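Local coordinates for fatty acid binding protein homolog (Echinococcus granulosus, PDB 1O8V), which binds long-chain fatty acids inside a beta-barrel and is implicated in the acquisition, storage and transport of lipids, most of which the parasite cannot make itself, at residues A[12-17]-A[126-131]. Residues are numbered along the deposited sequence; the frame is centred on the assembly and turned at random.
With PLM (palmitic acid), chain B.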
loop_
_atom_site.group_PDB
_atom_site.type_symbol
_atom_site.label_atom_id
_atom_site.label_comp_id
_atom_site.label_asym_id
_atom_site.label_seq_id
_atom_site.Cartn_x
_atom_site.Cartn_y
_atom_site.Cartn_z
ATOM N N GLU A 12 -11.812 5.389 -1.373
ATOM C CA GLU A 12 -13.273 5.429 -1.370
ATOM C C GLU A 12 -13.907 4.305 -0.570
ATOM O O GLU A 12 -14.882 4.529 0.163
ATOM C CB GLU A 12 -13.776 5.374 -2.822
ATOM C CG GLU A 12 -13.347 6.574 -3.662
ATOM C CD GLU A 12 -14.175 7.825 -3.392
ATOM O OE1 GLU A 12 -15.125 7.766 -2.568
ATOM O OE2 GLU A 12 -13.877 8.860 -4.021
ATOM N N LYS A 13 -13.394 3.088 -0.736
ATOM C CA LYS A 13 -13.911 1.930 -0.025
ATOM C C LYS A 13 -12.783 0.956 0.281
ATOM O O LYS A 13 -11.737 0.963 -0.371
ATOM C CB LYS A 13 -15.028 1.218 -0.812
ATOM C CG LYS A 13 -14.806 1.135 -2.253
ATOM C CD LYS A 13 -16.056 0.724 -3.024
ATOM C CE LYS A 13 -15.679 0.318 -4.443
ATOM N NZ LYS A 13 -16.847 -0.222 -5.205
ATOM N N SER A 14 -13.044 0.126 1.267
ATOM C CA SER A 14 -12.128 -0.921 1.687
ATOM C C SER A 14 -12.914 -2.146 2.140
ATOM O O SER A 14 -13.913 -2.039 2.874
ATOM C CB SER A 14 -11.253 -0.386 2.817
ATOM O OG SER A 14 -10.402 -1.411 3.304
ATOM N N GLU A 15 -12.484 -3.331 1.706
ATOM C CA GLU A 15 -13.105 -4.559 2.130
ATOM C C GLU A 15 -12.015 -5.525 2.549
ATOM O O GLU A 15 -11.003 -5.633 1.861
ATOM C CB GLU A 15 -13.939 -5.158 0.991
ATOM C CG GLU A 15 -15.193 -4.346 0.702
ATOM C CD GLU A 15 -15.954 -4.781 -0.548
ATOM O OE1 GLU A 15 -15.466 -5.673 -1.288
ATOM O OE2 GLU A 15 -17.052 -4.211 -0.791
ATOM N N GLY A 16 -12.187 -6.163 3.701
ATOM C CA GLY A 16 -11.262 -7.177 4.169
ATOM C C GLY A 16 -9.991 -6.724 4.855
ATOM O O GLY A 16 -9.154 -7.542 5.241
ATOM N N PHE A 17 -9.818 -5.420 5.008
ATOM C CA PHE A 17 -8.614 -4.916 5.661
ATOM C C PHE A 17 -8.541 -5.354 7.113
ATOM O O PHE A 17 -7.434 -5.544 7.642
ATOM C CB PHE A 17 -8.553 -3.389 5.588
ATOM C CG PHE A 17 -7.184 -2.793 5.830
ATOM C CD1 PHE A 17 -6.093 -3.202 5.096
ATOM C CD2 PHE A 17 -7.023 -1.763 6.744
ATOM C CE1 PHE A 17 -4.867 -2.606 5.271
ATOM C CE2 PHE A 17 -5.785 -1.174 6.953
ATOM C CZ PHE A 17 -4.722 -1.585 6.215
ATOM N N CYS A 126 -7.964 -8.569 0.667
ATOM C CA CYS A 126 -8.547 -7.264 0.909
ATOM C C CYS A 126 -8.465 -6.469 -0.392
ATOM O O CYS A 126 -7.501 -6.574 -1.134
ATOM C CB CYS A 126 -7.754 -6.564 2.023
ATOM S SG CYS A 126 -7.798 -4.760 1.986
ATOM N N VAL A 127 -9.495 -5.678 -0.681
ATOM C CA VAL A 127 -9.438 -4.759 -1.801
ATOM C C VAL A 127 -9.796 -3.362 -1.316
ATOM O O VAL A 127 -10.838 -3.188 -0.678
ATOM C CB VAL A 127 -10.401 -5.154 -2.953
ATOM C CG1 VAL A 127 -10.159 -4.232 -4.105
ATOM C CG2 VAL A 127 -10.196 -6.602 -3.366
ATOM N N ARG A 128 -8.926 -2.404 -1.623
ATOM C CA ARG A 128 -9.088 -0.979 -1.309
ATOM C C ARG A 128 -9.126 -0.178 -2.589
ATOM O O ARG A 128 -8.199 -0.250 -3.406
ATOM C CB ARG A 128 -7.956 -0.513 -0.399
ATOM C CG ARG A 128 -8.086 -1.123 0.992
ATOM C CD ARG A 128 -6.788 -1.222 1.757
ATOM N NE ARG A 128 -6.322 0.018 2.367
ATOM C CZ ARG A 128 -6.791 0.582 3.469
ATOM N NH1 ARG A 128 -7.897 0.159 4.069
ATOM N NH2 ARG A 128 -6.167 1.670 3.938
ATOM N N THR A 129 -10.235 0.549 -2.791
ATOM C CA THR A 129 -10.477 1.252 -4.043
ATOM C C THR A 129 -10.343 2.747 -3.848
ATOM O O THR A 129 -10.956 3.314 -2.936
ATOM C CB THR A 129 -11.888 0.921 -4.526
ATOM O OG1 THR A 129 -12.029 -0.501 -4.643
ATOM C CG2 THR A 129 -12.144 1.487 -5.910
ATOM N N TYR A 130 -9.570 3.369 -4.724
ATOM C CA TYR A 130 -9.238 4.784 -4.652
ATOM C C TYR A 130 -9.716 5.486 -5.915
ATOM O O TYR A 130 -9.770 4.875 -6.979
ATOM C CB TYR A 130 -7.726 4.974 -4.605
ATOM C CG TYR A 130 -6.993 4.490 -3.368
ATOM C CD1 TYR A 130 -6.754 3.140 -3.146
ATOM C CD2 TYR A 130 -6.509 5.401 -2.447
ATOM C CE1 TYR A 130 -6.048 2.715 -2.016
ATOM C CE2 TYR A 130 -5.806 4.986 -1.331
ATOM C CZ TYR A 130 -5.595 3.656 -1.108
ATOM O OH TYR A 130 -4.890 3.321 0.025
ATOM N N SER A 131 -10.037 6.767 -5.789
ATOM C CA SER A 131 -10.414 7.606 -6.932
ATOM C C SER A 131 -9.312 8.634 -7.165
ATOM O O SER A 131 -8.714 9.133 -6.227
ATOM C CB SER A 131 -11.749 8.291 -6.640
ATOM O OG SER A 131 -11.613 9.142 -5.508
HETATM C C1 PLM B . -3.069 0.376 0.384
HETATM O O1 PLM B . -4.275 0.830 0.482
HETATM O O2 PLM B . -2.246 1.038 -0.404
HETATM C C2 PLM B . -2.687 -0.879 1.164
HETATM C C3 PLM B . -1.468 -0.681 2.051
HETATM C C4 PLM B . -1.300 -1.922 2.933
HETATM C C5 PLM B . -0.023 -1.825 3.758
HETATM C C6 PLM B . 0.276 -3.099 4.564
HETATM C C7 PLM B . -0.743 -3.472 5.644
HETATM C C8 PLM B . -0.356 -2.840 6.958
HETATM C C9 PLM B . -1.382 -3.011 8.067
HETATM C CA PLM B . -1.317 -1.828 9.015
HETATM C CB PLM B . -2.643 -1.148 9.233
HETATM C CC PLM B . -2.564 0.116 10.088
HETATM C CD PLM B . -3.552 1.159 9.613
HETATM C CE PLM B . -2.957 2.266 8.758
HETATM C CF PLM B . -4.060 3.170 8.213
HETATM C CG PLM B . -3.556 4.307 7.331
HETATM O O HOH W 1 -12.649 -1.754 -2.314
#
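Phe17 and Arg128 meet face to face on the inner side of the fatty-acid-binding protein barrel, where the first strand, 7-15, closes antiparallel against the last, 124-132. The guanidinium lies on one face of the ring with the planes 22° apart, and Arg128 CZ sits 3.9 Å from the ring centroid, almost on the normal: a cation-pi stack. A bend at chi3 (78°) folds the arginine back toward strand 7-15, and there NH1 donates to Ser14 OG at 3.1 Å, its partner slightly out of the guanidinium plane. Pinned by ring and hydroxyl, the group turns NE to palmitate O1, a bond of 2.9 Å. Tyr130 OH donates to the same oxygen, with O1 near the plane of the tyrosine ring at its edge, and Arg108 adds a further hydrogen bond to the ligand; together they probably stabilise the carboxylate's negative charge. Near the start of helix 17-24, Cys126 SG packs 3.9 Å from Phe17 CD1, meeting the ring obliquely.

The opposite face, carrying Lys13, Glu15, Val127 and Thr129, is the solvent side: Lys13 and Glu15 are exposed, although Thr129 is buried. Lys13 runs alongside Thr129, its CG 3.7 Å from Thr129 CB, while Thr129 OG1 is hydrogen-bonded to Lys116 and meets a water that donates to Val127 O. Glu15 and Val127 form a hydrogen-bonded pair beside them.

Two residues, Glu12 and Lys13, stand opposite the single Thr129, a classic beta bulge, and Thr129 O accepts from both their backbone nitrogens, the Glu12 N bond being the shorter at 2.7 Å. Beyond it, at the exposed end, the Glu12 chain bends at chi2 (-78°) to reach Ser131, whose OG donates to the anti lone pair of Glu12 OE2 at 2.7 Å.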